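PDB 2G5G: putative lipoprotein from Campylobacter jejuni subsp. jejuni, which binds heme as a dimer that holds two cofacial heme groups and probably serves in bacterial heme transport. Local coordinates for residues 171-176 with 190-194; 167-171 with 194-198; 57-61 with 122-126; 50-56 with 247-251. All blocks are in the same frame, centred on the assembly; numbering follows the deposited sequence.

Contact 1 of 4, residues 171-176 with 190-194. With HEM (protoporphyrin IX containing Fe), chain B.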
loop_
_atom_site.group_PDB
_atom_site.type_symbol
_atom_site.label_atom_id
_atom_site.label_comp_id
_atom_site.label_asym_id
_atom_site.label_seq_id
_atom_site.Cartn_x
_atom_site.Cartn_y
_atom_site.Cartn_z
ATOM N N LEU A 171 -3.768 -11.957 14.156
ATOM C CA LEU A 171 -3.634 -10.707 13.424
ATOM C C LEU A 171 -3.783 -10.939 11.907
ATOM O O LEU A 171 -4.404 -10.145 11.213
ATOM C CB LEU A 171 -2.283 -10.047 13.743
ATOM C CG LEU A 171 -2.223 -9.215 15.055
ATOM C CD1 LEU A 171 -0.816 -8.685 15.275
ATOM C CD2 LEU A 171 -3.231 -8.071 15.081
ATOM N N PHE A 172 -3.187 -12.017 11.419
ATOM C CA PHE A 172 -3.330 -12.448 10.007
ATOM C C PHE A 172 -4.798 -12.514 9.574
ATOM O O PHE A 172 -5.184 -11.882 8.582
ATOM C CB PHE A 172 -2.659 -13.804 9.828
ATOM C CG PHE A 172 -2.514 -14.237 8.386
ATOM C CD1 PHE A 172 -1.317 -14.026 7.700
ATOM C CD2 PHE A 172 -3.571 -14.864 7.720
ATOM C CE1 PHE A 172 -1.179 -14.426 6.355
ATOM C CE2 PHE A 172 -3.445 -15.270 6.379
ATOM C CZ PHE A 172 -2.247 -15.051 5.701
ATOM N N ASP A 173 -5.617 -13.239 10.344
ATOM C CA ASP A 173 -7.036 -13.462 10.003
ATOM C C ASP A 173 -7.881 -12.218 10.176
ATOM O O ASP A 173 -8.856 -12.004 9.448
ATOM C CB ASP A 173 -7.661 -14.587 10.850
ATOM C CG ASP A 173 -6.949 -15.930 10.702
ATOM O OD1 ASP A 173 -6.243 -16.192 9.691
ATOM O OD2 ASP A 173 -7.112 -16.747 11.627
ATOM N N ILE A 174 -7.539 -11.402 11.174
ATOM C CA ILE A 174 -8.245 -10.134 11.383
ATOM C C ILE A 174 -8.046 -9.190 10.190
ATOM O O ILE A 174 -8.988 -8.554 9.716
ATOM C CB ILE A 174 -7.766 -9.438 12.682
ATOM C CG1 ILE A 174 -8.408 -10.100 13.905
ATOM C CG2 ILE A 174 -8.096 -7.945 12.651
ATOM C CD1 ILE A 174 -7.765 -9.718 15.255
ATOM N N ILE A 175 -6.805 -9.095 9.730
ATOM C CA ILE A 175 -6.452 -8.177 8.665
ATOM C C ILE A 175 -6.997 -8.709 7.337
ATOM O O ILE A 175 -7.548 -7.952 6.524
ATOM C CB ILE A 175 -4.926 -7.951 8.617
ATOM C CG1 ILE A 175 -4.457 -7.230 9.908
ATOM C CG2 ILE A 175 -4.551 -7.108 7.397
ATOM C CD1 ILE A 175 -2.939 -7.179 10.074
ATOM N N SER A 176 -6.848 -10.015 7.129
ATOM C CA SER A 176 -7.429 -10.663 5.947
ATOM C C SER A 176 -8.918 -10.323 5.819
ATOM O O SER A 176 -9.366 -9.885 4.771
ATOM C CB SER A 176 -7.190 -12.172 5.993
ATOM O OG SER A 176 -7.767 -12.815 4.869
ATOM N N LEU A 190 -0.241 -10.031 3.419
ATOM C CA LEU A 190 -0.851 -10.138 4.742
ATOM C C LEU A 190 0.212 -10.265 5.829
ATOM O O LEU A 190 0.066 -9.676 6.904
ATOM C CB LEU A 190 -1.876 -11.275 4.806
ATOM C CG LEU A 190 -3.249 -11.001 4.191
ATOM C CD1 LEU A 190 -4.005 -12.317 3.958
ATOM C CD2 LEU A 190 -4.075 -10.029 5.035
ATOM N N ASP A 191 1.287 -10.992 5.539
ATOM C CA ASP A 191 2.388 -11.132 6.479
ATOM C C ASP A 191 3.107 -9.792 6.698
ATOM O O ASP A 191 3.646 -9.558 7.775
ATOM C CB ASP A 191 3.398 -12.192 6.020
ATOM C CG ASP A 191 2.930 -13.641 6.288
ATOM O OD1 ASP A 191 1.951 -13.871 7.047
ATOM O OD2 ASP A 191 3.566 -14.566 5.724
ATOM N N LYS A 192 3.112 -8.934 5.674
ATOM C CA LYS A 192 3.709 -7.610 5.774
ATOM C C LYS A 192 2.841 -6.702 6.645
ATOM O O LYS A 192 3.358 -5.941 7.461
ATOM C CB LYS A 192 3.858 -6.968 4.389
ATOM C CG LYS A 192 5.063 -7.396 3.582
ATOM C CD LYS A 192 5.125 -6.558 2.316
ATOM C CE LYS A 192 5.777 -7.308 1.143
ATOM N NZ LYS A 192 5.554 -6.524 -0.125
ATOM N N LEU A 193 1.534 -6.775 6.435
ATOM C CA LEU A 193 0.575 -6.012 7.202
ATOM C C LEU A 193 0.553 -6.458 8.678
ATOM O O LEU A 193 0.416 -5.622 9.568
ATOM C CB LEU A 193 -0.822 -6.093 6.577
ATOM C CG LEU A 193 -1.008 -5.528 5.159
ATOM C CD1 LEU A 193 -2.501 -5.471 4.780
ATOM C CD2 LEU A 193 -0.359 -4.157 4.973
ATOM N N VAL A 194 0.700 -7.762 8.913
ATOM C CA VAL A 194 0.822 -8.297 10.281
ATOM C C VAL A 194 2.053 -7.719 10.977
ATOM O O VAL A 194 1.945 -7.233 12.109
ATOM C CB VAL A 194 0.856 -9.845 10.329
ATOM C CG1 VAL A 194 1.178 -10.331 11.745
ATOM C CG2 VAL A 194 -0.470 -10.423 9.872
HETATM C CHA HEM B . 1.998 -2.683 -3.780
HETATM C CHB HEM B . 3.404 0.097 0.004
HETATM C CHC HEM B . -0.518 -1.167 2.554
HETATM C CHD HEM B . -2.005 -3.861 -1.230
HETATM C C1A HEM B . 2.735 -1.834 -2.962
HETATM C C2A HEM B . 4.038 -1.258 -3.275
HETATM C C3A HEM B . 4.413 -0.498 -2.230
HETATM C C4A HEM B . 3.372 -0.550 -1.223
HETATM C CMA HEM B . 5.720 0.314 -2.095
HETATM C CAA HEM B . 4.835 -1.508 -4.585
HETATM C CBA HEM B . 4.276 -0.656 -5.726
HETATM C CGA HEM B . 4.515 -1.244 -7.118
HETATM O O1A HEM B . 5.489 -2.032 -7.312
HETATM O O2A HEM B . 3.720 -0.915 -8.047
HETATM C C1B HEM B . 2.541 -0.074 1.071
HETATM C C2B HEM B . 2.744 0.364 2.447
HETATM C C3B HEM B . 1.664 0.019 3.162
HETATM C C4B HEM B . 0.726 -0.649 2.260
HETATM C CMB HEM B . 3.995 1.091 2.983
HETATM C CAB HEM B . 1.470 0.294 4.679
HETATM C CBB HEM B . 0.303 0.045 5.289
HETATM C C1C HEM B . -1.272 -1.987 1.739
HETATM C C2C HEM B . -2.565 -2.561 2.070
HETATM C C3C HEM B . -2.970 -3.295 1.025
HETATM C C4C HEM B . -1.950 -3.221 -0.008
HETATM C CMC HEM B . -3.328 -2.341 3.397
HETATM C CAC HEM B . -4.290 -4.098 0.913
HETATM C CBC HEM B . -5.477 -3.511 1.106
HETATM C C1D HEM B . -1.106 -3.824 -2.279
HETATM C C2D HEM B . -1.268 -4.498 -3.550
HETATM C C3D HEM B . -0.017 -4.133 -4.363
HETATM C C4D HEM B . 0.772 -3.269 -3.495
HETATM C CMD HEM B . -2.451 -5.393 -3.985
HETATM C CAD HEM B . 0.317 -4.591 -5.803
HETATM C CBD HEM B . 0.570 -3.354 -6.664
HETATM C CGD HEM B . -0.360 -3.323 -7.854
HETATM O O1D HEM B . -1.323 -2.510 -7.840
HETATM O O2D HEM B . -0.142 -4.101 -8.823
HETATM N NA HEM B . 2.363 -1.384 -1.696
HETATM N NB HEM B . 1.298 -0.678 1.006
HETATM N NC HEM B . -0.934 -2.409 0.456
HETATM N ND HEM B . 0.093 -3.127 -2.298
HETATM FE FE HEM B . 0.773 -2.044 -0.521
#
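Leu190 and Ile175 form the tight side of this contact. Leu190 sends CD2 against the backbone of Ser176, 3.5 Å from Ser176 N. Its other methyl, CD1, lies 3.8 Å from Ser176 CB. Ile175 slides past Leu190 in the opposite direction. Its CG2 branch sits 3.8 Å from Leu190 CD2 and also touches Leu193 CD1. The longer branch ends in CD1, which rests on the backbone near Leu193 and Val194. Val194 adds CG2, set 3.5 Å from Phe172 CA. The segments 171-176 and 190-194 belong to two successive helices, 165-179 and 187-210, whose local axes cross at 111° and approach to 9.1 Å. The second helix forms part of the heme pocket. Leu193 CD1 reaches heme atom CMC at 3.5 Å, so one leucine touches both Ile175 and the ligand. The same heme is hydrogen-bonded to Lys200 of the second subunit. The solvent side belongs to Phe172, which is partly exposed though its ring is still well packed. Its CG is anti to the backbone N (chi1 -169°), and this carries the ring across to Leu190 and Asp191. There CE1 meets Leu190 CB at 3.6 Å, the two side chains crossing at about a right angle. Asp191 OD1 lies at the ring edge, 3.3 Å from Phe172 CE1, with carboxylate and ring planes 60° apart. Pro183 and Lys187 also touch Phe172. No hydrogen bond joins the segments, and Ser176 OG binds Leu181 O instead.

Contact 2 of 4, residues 167-171 with 194-198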
loop_
_atom_site.group_PDB
_atom_site.type_symbol
_atom_site.label_atom_id
_atom_site.label_comp_id
_atom_site.label_asym_id
_atom_site.label_seq_id
_atom_site.Cartn_x
_atom_site.Cartn_y
_atom_site.Cartn_z
ATOM N N VAL A 167 -0.489 -15.128 18.296
ATOM C CA VAL A 167 -0.822 -13.699 18.111
ATOM C C VAL A 167 -0.782 -13.274 16.632
ATOM O O VAL A 167 -1.744 -12.657 16.118
ATOM C CB VAL A 167 0.112 -12.812 18.974
ATOM C CG1 VAL A 167 -0.042 -11.323 18.586
ATOM C CG2 VAL A 167 -0.200 -13.061 20.495
ATOM N N LYS A 168 0.323 -13.605 15.966
ATOM C CA LYS A 168 0.510 -13.290 14.538
ATOM C C LYS A 168 -0.574 -13.868 13.648
ATOM O O LYS A 168 -1.021 -13.206 12.727
ATOM C CB LYS A 168 1.884 -13.726 14.039
ATOM C CG LYS A 168 2.998 -12.833 14.495
ATOM C CD LYS A 168 4.334 -13.407 14.096
ATOM C CE LYS A 168 5.442 -12.416 14.418
ATOM N NZ LYS A 168 6.713 -13.132 14.717
ATOM N N LYS A 169 -0.991 -15.106 13.926
ATOM C CA LYS A 169 -2.080 -15.739 13.143
ATOM C C LYS A 169 -3.417 -15.059 13.400
ATOM O O LYS A 169 -4.210 -14.866 12.478
ATOM C CB LYS A 169 -2.194 -17.232 13.461
ATOM C CG LYS A 169 -2.967 -18.011 12.396
ATOM C CD LYS A 169 -4.424 -18.167 12.770
ATOM C CE LYS A 169 -5.079 -19.357 12.011
ATOM N NZ LYS A 169 -4.537 -19.518 10.620
ATOM N N GLN A 170 -3.682 -14.682 14.654
ATOM C CA GLN A 170 -4.914 -13.951 14.939
ATOM C C GLN A 170 -4.919 -12.634 14.184
ATOM O O GLN A 170 -5.947 -12.233 13.665
ATOM C CB GLN A 170 -5.121 -13.692 16.436
ATOM C CG GLN A 170 -5.453 -14.940 17.262
ATOM C CD GLN A 170 -5.424 -14.653 18.765
ATOM O OE1 GLN A 170 -4.420 -14.890 19.434
ATOM N NE2 GLN A 170 -6.522 -14.126 19.285
ATOM N N LEU A 171 -3.768 -11.957 14.156
ATOM C CA LEU A 171 -3.634 -10.707 13.424
ATOM C C LEU A 171 -3.783 -10.939 11.907
ATOM O O LEU A 171 -4.404 -10.145 11.213
ATOM C CB LEU A 171 -2.283 -10.047 13.743
ATOM C CG LEU A 171 -2.223 -9.215 15.055
ATOM C CD1 LEU A 171 -0.816 -8.685 15.275
ATOM C CD2 LEU A 171 -3.231 -8.071 15.081
ATOM N N VAL A 194 0.700 -7.762 8.913
ATOM C CA VAL A 194 0.822 -8.297 10.281
ATOM C C VAL A 194 2.053 -7.719 10.977
ATOM O O VAL A 194 1.945 -7.233 12.109
ATOM C CB VAL A 194 0.856 -9.845 10.329
ATOM C CG1 VAL A 194 1.178 -10.331 11.745
ATOM C CG2 VAL A 194 -0.470 -10.423 9.872
ATOM N N GLU A 195 3.203 -7.746 10.297
ATOM C CA GLU A 195 4.436 -7.200 10.857
ATOM C C GLU A 195 4.343 -5.715 11.159
ATOM O O GLU A 195 4.878 -5.263 12.185
ATOM C CB GLU A 195 5.665 -7.519 10.001
ATOM C CG GLU A 195 6.096 -8.996 10.118
ATOM C CD GLU A 195 6.167 -9.492 11.572
ATOM O OE1 GLU A 195 5.422 -10.436 11.953
ATOM O OE2 GLU A 195 6.978 -8.924 12.338
ATOM N N ILE A 196 3.641 -4.975 10.295
ATOM C CA ILE A 196 3.391 -3.543 10.508
ATOM C C ILE A 196 2.523 -3.277 11.736
ATOM O O ILE A 196 2.802 -2.329 12.493
ATOM C CB ILE A 196 2.767 -2.857 9.262
ATOM C CG1 ILE A 196 3.831 -2.687 8.167
ATOM C CG2 ILE A 196 2.204 -1.464 9.598
ATOM C CD1 ILE A 196 3.219 -2.550 6.797
ATOM N N GLN A 197 1.464 -4.077 11.916
ATOM C CA GLN A 197 0.625 -3.992 13.144
ATOM C C GLN A 197 1.459 -4.256 14.388
ATOM O O GLN A 197 1.378 -3.512 15.380
ATOM C CB GLN A 197 -0.554 -4.963 13.074
ATOM C CG GLN A 197 -1.580 -4.769 14.165
ATOM C CD GLN A 197 -2.694 -3.810 13.820
ATOM O OE1 GLN A 197 -3.708 -3.724 14.539
ATOM N NE2 GLN A 197 -2.525 -3.067 12.749
ATOM N N GLN A 198 2.267 -5.296 14.328
ATOM C CA GLN A 198 3.135 -5.709 15.433
ATOM C C GLN A 198 4.114 -4.593 15.823
ATOM O O GLN A 198 4.307 -4.297 17.018
ATOM C CB GLN A 198 3.915 -6.979 15.049
ATOM C CG GLN A 198 3.057 -8.272 15.036
ATOM C CD GLN A 198 3.257 -9.103 16.282
ATOM O OE1 GLN A 198 2.501 -8.985 17.267
ATOM N NE2 GLN A 198 4.284 -9.925 16.272
#
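Leu171 and Gln197 open the apolar part of this contact. Leu171 CD2 lies 3.8 Å from Gln197 CG, and the two side chains meet at a slant. The other methyl, Leu171 CD1, packs 3.9 Å from CG of Gln198. Leu171 thus spreads its two branches over neighbouring residues of one helix. Val194, already in touch with Leu171, turns CG1 toward the preceding turn of helix 165-179. Val194 CG1 comes 3.8 Å from Lys168 O and 4.1 Å from Lys168 CG. Ile228 and Leu232 cover further parts of helix 165-179.

The second kind of interaction is electrostatic, between opposite charges that do not reach a salt bridge. Lys168 is extended beyond CG and runs across the Gln198 side chain at about a right angle. Its CE carbon, not the ammonium, comes closest to Glu195, with OE1 at 3.2 Å. Lys168 NZ stays 4.1 Å from Glu195 OE1, so the charges probably attract only at longer range. That nitrogen makes a weak hydrogen bond to Thr163 O. Glu195 bends at chi2 (-48°), which brings its carboxylate back toward the lysine.

No hydrogen bond crosses between the segments. This is the steep packing of two helices, 115° apart in direction. The second helix also carries Ile196, which turns to the other side and lines the heme pocket.

Contact 3 of 4, residues 57-61 with 122-126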
loop_
_atom_site.group_PDB
_atom_site.type_symbol
_atom_site.label_atom_id
_atom_site.label_comp_id
_atom_site.label_asym_id
_atom_site.label_seq_id
_atom_site.Cartn_x
_atom_site.Cartn_y
_atom_site.Cartn_z
ATOM N N LYS A 57 -16.837 8.449 20.041
ATOM C CA LYS A 57 -16.290 9.784 20.192
ATOM C C LYS A 57 -16.907 10.548 21.365
ATOM O O LYS A 57 -16.197 11.160 22.154
ATOM C CB LYS A 57 -16.287 10.485 18.825
ATOM C CG LYS A 57 -15.058 9.978 18.102
ATOM C CD LYS A 57 -15.289 9.549 16.720
ATOM C CE LYS A 57 -14.387 8.426 16.404
ATOM N NZ LYS A 57 -12.917 8.634 16.231
ATOM N N ILE A 58 -18.217 10.461 21.539
ATOM C CA ILE A 58 -18.842 11.045 22.726
ATOM C C ILE A 58 -18.319 10.430 24.046
ATOM O O ILE A 58 -18.019 11.143 25.013
ATOM C CB ILE A 58 -20.402 10.965 22.665
ATOM C CG1 ILE A 58 -20.921 11.709 21.427
ATOM C CG2 ILE A 58 -20.985 11.570 23.924
ATOM C CD1 ILE A 58 -22.343 11.302 20.973
ATOM N N SER A 59 -18.250 9.098 24.080
ATOM C CA SER A 59 -17.736 8.339 25.226
ATOM C C SER A 59 -16.298 8.727 25.661
ATOM O O SER A 59 -15.986 8.806 26.849
ATOM C CB SER A 59 -17.814 6.846 24.868
ATOM O OG SER A 59 -19.182 6.440 24.838
ATOM N N GLN A 60 -15.448 8.974 24.680
ATOM C CA GLN A 60 -14.064 9.385 24.930
ATOM C C GLN A 60 -14.013 10.711 25.692
ATOM O O GLN A 60 -13.268 10.848 26.644
ATOM C CB GLN A 60 -13.298 9.457 23.630
ATOM C CG GLN A 60 -13.210 8.144 22.922
ATOM C CD GLN A 60 -12.995 8.261 21.420
ATOM O OE1 GLN A 60 -12.600 9.305 20.901
ATOM N NE2 GLN A 60 -13.246 7.154 20.707
ATOM N N VAL A 61 -14.842 11.668 25.287
ATOM C CA VAL A 61 -14.928 12.966 25.960
ATOM C C VAL A 61 -15.401 12.827 27.401
ATOM O O VAL A 61 -14.826 13.439 28.302
ATOM C CB VAL A 61 -15.794 13.990 25.125
ATOM C CG1 VAL A 61 -16.111 15.262 25.931
ATOM C CG2 VAL A 61 -15.121 14.313 23.817
ATOM N N ASP A 122 -13.781 13.232 12.856
ATOM C CA ASP A 122 -13.897 12.103 13.781
ATOM C C ASP A 122 -13.024 12.252 15.030
ATOM O O ASP A 122 -13.041 11.381 15.913
ATOM C CB ASP A 122 -13.516 10.811 13.049
ATOM C CG ASP A 122 -14.555 10.403 12.012
ATOM O OD1 ASP A 122 -15.717 10.825 12.158
ATOM O OD2 ASP A 122 -14.204 9.659 11.073
ATOM N N TYR A 123 -12.262 13.350 15.092
ATOM C CA TYR A 123 -11.278 13.566 16.163
ATOM C C TYR A 123 -11.361 14.942 16.824
ATOM O O TYR A 123 -10.887 15.115 17.931
ATOM C CB TYR A 123 -9.868 13.212 15.666
ATOM C CG TYR A 123 -9.801 11.739 15.405
ATOM C CD1 TYR A 123 -10.001 11.224 14.120
ATOM C CD2 TYR A 123 -9.645 10.834 16.467
ATOM C CE1 TYR A 123 -10.010 9.839 13.884
ATOM C CE2 TYR A 123 -9.652 9.452 16.240
ATOM C CZ TYR A 123 -9.833 8.966 14.949
ATOM O OH TYR A 123 -9.831 7.619 14.717
ATOM N N GLU A 124 -12.026 15.896 16.175
ATOM C CA GLU A 124 -12.005 17.275 16.656
ATOM C C GLU A 124 -12.524 17.481 18.058
ATOM O O GLU A 124 -11.934 18.243 18.822
ATOM C CB GLU A 124 -12.743 18.228 15.689
ATOM C CG GLU A 124 -14.254 18.091 15.668
ATOM C CD GLU A 124 -14.925 19.312 15.066
ATOM O OE1 GLU A 124 -14.324 19.956 14.156
ATOM O OE2 GLU A 124 -16.049 19.622 15.520
ATOM N N GLN A 125 -13.632 16.827 18.392
ATOM C CA GLN A 125 -14.272 17.034 19.684
ATOM C C GLN A 125 -13.330 16.570 20.790
ATOM O O GLN A 125 -13.085 17.309 21.744
ATOM C CB GLN A 125 -15.615 16.290 19.768
ATOM C CG GLN A 125 -16.468 16.614 21.010
ATOM C CD GLN A 125 -17.685 15.697 21.156
ATOM O OE1 GLN A 125 -17.914 14.800 20.328
ATOM N NE2 GLN A 125 -18.473 15.919 22.212
ATOM N N PHE A 126 -12.803 15.356 20.649
ATOM C CA PHE A 126 -11.944 14.779 21.688
ATOM C C PHE A 126 -10.612 15.534 21.788
ATOM O O PHE A 126 -10.181 15.917 22.896
ATOM C CB PHE A 126 -11.675 13.301 21.410
ATOM C CG PHE A 126 -10.758 12.642 22.424
ATOM C CD1 PHE A 126 -11.174 12.466 23.730
ATOM C CD2 PHE A 126 -9.495 12.185 22.048
ATOM C CE1 PHE A 126 -10.340 11.847 24.664
ATOM C CE2 PHE A 126 -8.655 11.538 22.976
ATOM C CZ PHE A 126 -9.086 11.384 24.281
HETATM O O HOH W 1 -11.828 10.995 18.901
#
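Segments 57-61 and 122-126 come nearest at Val61 and Phe126, whose CA atoms are 5.5 Å apart; the first is helical, and the second enters a helix with Tyr123 at the N-cap position. Lys57 carries most of the polar contact. Its chain is bent at chi2, chi3 and chi4, and this curls it round the carbonyl of Asp122. The ammonium NZ donates to Asp122 O at 2.8 Å, tilted 27° from the carbonyl plane. The same NZ stands over one face of the Tyr123 ring, 3.7 Å from the centroid and offset toward the rim, in a cation-pi contact. It also forms a salt bridge with Glu49 and a hydrogen bond to His51 O. Tyr123 OH is hydrogen-bonded to Glu49 as well, so one carboxylate helps position both partners. Gln60 completes the polar patch. A water donates to Gln60 OE1 at 2.7 Å and to Asp122 O at 3.2 Å, while NE2 binds Glu49. The other part is apolar. Gln60 CB lies 3.7 Å from Phe126 CD1, with the amide and ring planes 82° apart. Val61 CG2 meets Gln125 CG at 3.9 Å, and the side chains cross at about a right angle. Helices 54-73 and 124-131 lie here against the central sheet. Phe126 packs on strands 78-82 and 214-220, and Gln60 on strands 214-220 and 243-248.

Contact 4 of 4, residues 50-56 with 247-251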
loop_
_atom_site.group_PDB
_atom_site.type_symbol
_atom_site.label_atom_id
_atom_site.label_comp_id
_atom_site.label_asym_id
_atom_site.label_seq_id
_atom_site.Cartn_x
_atom_site.Cartn_y
_atom_site.Cartn_z
ATOM N N LYS A 50 -13.731 2.291 17.618
ATOM C CA LYS A 50 -13.936 2.098 16.182
ATOM C C LYS A 50 -13.837 3.523 15.575
ATOM O O LYS A 50 -14.581 4.413 15.989
ATOM C CB LYS A 50 -15.321 1.492 15.943
ATOM C CG LYS A 50 -15.632 1.145 14.469
ATOM C CD LYS A 50 -17.017 0.502 14.373
ATOM C CE LYS A 50 -17.414 0.238 12.915
ATOM N NZ LYS A 50 -18.007 1.460 12.294
ATOM N N HIS A 51 -12.932 3.709 14.614
ATOM C CA HIS A 51 -12.466 5.058 14.221
ATOM C C HIS A 51 -13.520 6.018 13.647
ATOM O O HIS A 51 -13.344 7.240 13.700
ATOM C CB HIS A 51 -11.237 4.962 13.309
ATOM C CG HIS A 51 -10.066 4.252 13.930
ATOM N ND1 HIS A 51 -9.394 4.732 15.040
ATOM C CD2 HIS A 51 -9.443 3.098 13.591
ATOM C CE1 HIS A 51 -8.411 3.905 15.354
ATOM N NE2 HIS A 51 -8.429 2.900 14.498
ATOM N N ASP A 52 -14.636 5.475 13.150
ATOM C CA ASP A 52 -15.680 6.300 12.529
ATOM C C ASP A 52 -16.971 6.275 13.324
ATOM O O ASP A 52 -18.013 6.706 12.828
ATOM C CB ASP A 52 -15.949 5.864 11.070
ATOM C CG ASP A 52 -16.295 4.371 10.934
ATOM O OD1 ASP A 52 -16.549 3.699 11.960
ATOM O OD2 ASP A 52 -16.306 3.856 9.788
ATOM N N GLU A 53 -16.906 5.774 14.559
ATOM C CA GLU A 53 -18.102 5.556 15.365
ATOM C C GLU A 53 -18.429 6.742 16.276
ATOM O O GLU A 53 -17.670 7.073 17.206
ATOM C CB GLU A 53 -17.951 4.242 16.159
ATOM C CG GLU A 53 -19.229 3.626 16.673
ATOM C CD GLU A 53 -20.229 3.302 15.562
ATOM O OE1 GLU A 53 -19.850 2.744 14.506
ATOM O OE2 GLU A 53 -21.395 3.640 15.778
ATOM N N VAL A 54 -19.563 7.384 16.018
ATOM C CA VAL A 54 -19.891 8.652 16.679
ATOM C C VAL A 54 -20.083 8.536 18.196
ATOM O O VAL A 54 -19.632 9.406 18.950
ATOM C CB VAL A 54 -21.143 9.339 16.036
ATOM C CG1 VAL A 54 -21.599 10.524 16.880
ATOM C CG2 VAL A 54 -20.833 9.792 14.624
ATOM N N LYS A 55 -20.754 7.470 18.627
ATOM C CA LYS A 55 -21.003 7.228 20.052
ATOM C C LYS A 55 -19.695 6.968 20.824
ATOM O O LYS A 55 -19.605 7.279 22.026
ATOM C CB LYS A 55 -21.945 6.049 20.238
ATOM C CG LYS A 55 -23.407 6.402 20.018
ATOM C CD LYS A 55 -24.255 5.158 20.135
ATOM C CE LYS A 55 -25.678 5.386 19.625
ATOM N NZ LYS A 55 -26.432 4.102 19.721
ATOM N N HIS A 56 -18.706 6.413 20.132
ATOM C CA HIS A 56 -17.378 6.223 20.731
ATOM C C HIS A 56 -16.763 7.560 21.037
ATOM O O HIS A 56 -16.244 7.794 22.137
ATOM C CB HIS A 56 -16.468 5.416 19.794
ATOM C CG HIS A 56 -16.837 3.965 19.729
ATOM N ND1 HIS A 56 -16.042 3.018 19.137
ATOM C CD2 HIS A 56 -17.938 3.314 20.169
ATOM C CE1 HIS A 56 -16.632 1.833 19.219
ATOM N NE2 HIS A 56 -17.778 1.987 19.862
ATOM N N ASN A 247 -12.634 -0.886 26.481
ATOM C CA ASN A 247 -12.960 -0.975 25.054
ATOM C C ASN A 247 -14.356 -0.422 24.853
ATOM O O ASN A 247 -15.259 -0.696 25.652
ATOM C CB ASN A 247 -12.883 -2.401 24.491
ATOM C CG ASN A 247 -12.952 -2.411 22.940
ATOM O OD1 ASN A 247 -13.593 -3.261 22.315
ATOM N ND2 ASN A 247 -12.318 -1.437 22.336
ATOM N N LEU A 248 -14.510 0.370 23.803
ATOM C CA LEU A 248 -15.819 0.903 23.393
ATOM C C LEU A 248 -16.388 -0.102 22.382
ATOM O O LEU A 248 -15.839 -0.267 21.293
ATOM C CB LEU A 248 -15.640 2.311 22.785
ATOM C CG LEU A 248 -14.873 3.286 23.706
ATOM C CD1 LEU A 248 -14.617 4.628 22.974
ATOM C CD2 LEU A 248 -15.581 3.471 25.062
ATOM N N SER A 249 -17.433 -0.826 22.762
ATOM C CA SER A 249 -17.840 -1.976 21.928
ATOM C C SER A 249 -18.466 -1.582 20.600
ATOM O O SER A 249 -19.040 -0.503 20.447
ATOM C CB SER A 249 -18.759 -2.954 22.668
ATOM O OG SER A 249 -19.973 -2.348 23.061
ATOM N N TYR A 250 -18.294 -2.472 19.641
ATOM C CA TYR A 250 -19.040 -2.460 18.389
ATOM C C TYR A 250 -19.136 -3.914 17.915
ATOM O O TYR A 250 -18.138 -4.620 17.879
ATOM C CB TYR A 250 -18.355 -1.596 17.323
ATOM C CG TYR A 250 -19.166 -1.539 16.041
ATOM C CD1 TYR A 250 -20.142 -0.559 15.852
ATOM C CD2 TYR A 250 -18.975 -2.495 15.038
ATOM C CE1 TYR A 250 -20.907 -0.528 14.673
ATOM C CE2 TYR A 250 -19.734 -2.477 13.866
ATOM C CZ TYR A 250 -20.687 -1.495 13.695
ATOM O OH TYR A 250 -21.431 -1.488 12.538
ATOM N N GLY A 251 -20.326 -4.361 17.541
ATOM C CA GLY A 251 -20.493 -5.770 17.148
ATOM C C GLY A 251 -20.227 -6.711 18.315
ATOM O O GLY A 251 -20.621 -6.429 19.441
#
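His56 packs on Leu248 and binds the backbone that follows it. From CB outward, each atom has a neighbour. His56 CB is 3.8 Å from Leu248 CD1. CG and CD2 both lie under the CB of Leu248, which stands over the ring centre, 3.5 Å from the centroid. Glu53 CG covers the opposite face, so the imidazole is clamped between the two. In the ring plane, His56 ND1 accepts a hydrogen bond from Lys50 N at 2.9 Å, with an N-H...N angle of 175°. CE1 lies near Leu248 O. The tip, NE2, donates to Ser249 O at 2.9 Å, again in the ring plane, though it stands above the plane of that carbonyl. These two bonds fix the ring rotation.

Beside it, Lys50 runs over one face of Tyr250. Its CD makes a CH-pi contact, 3.6 Å from the ring centroid. NZ follows at 4.4 Å from the same centroid as a cation-pi partner, and it forms salt bridges with Asp52 and Glu53.

The contact lies at the C-terminal ends of two neighbouring parallel strands, 44-49 and 243-248, and joins the residues that leave them. A type I turn, Lys50 to Glu53, leads into helix 54-73, a strand-to-helix connection of an alpha/beta fold.

Overall arrangement
Contacts 1 and 2 share helices 165-179 and 187-210, and their centres are 6 Å apart. They form one continuous helix-helix interface, and helix 187-210 brings Leu193 and Ile196 to the heme. Contacts 3 and 4 share helix 54-73, with centres 11 Å apart. They touch directly: Lys57 and Tyr123 of contact 3 meet His51 of contact 4. The two pairs do not touch each other; their centres are 21 to 28 Å apart. Along the chain, contact 3 closes before contacts 1 and 2 open, and contact 4 encloses all three. Helices 165-179 and 187-210 thus lie within the long loop closed by contact 4 at the central sheet.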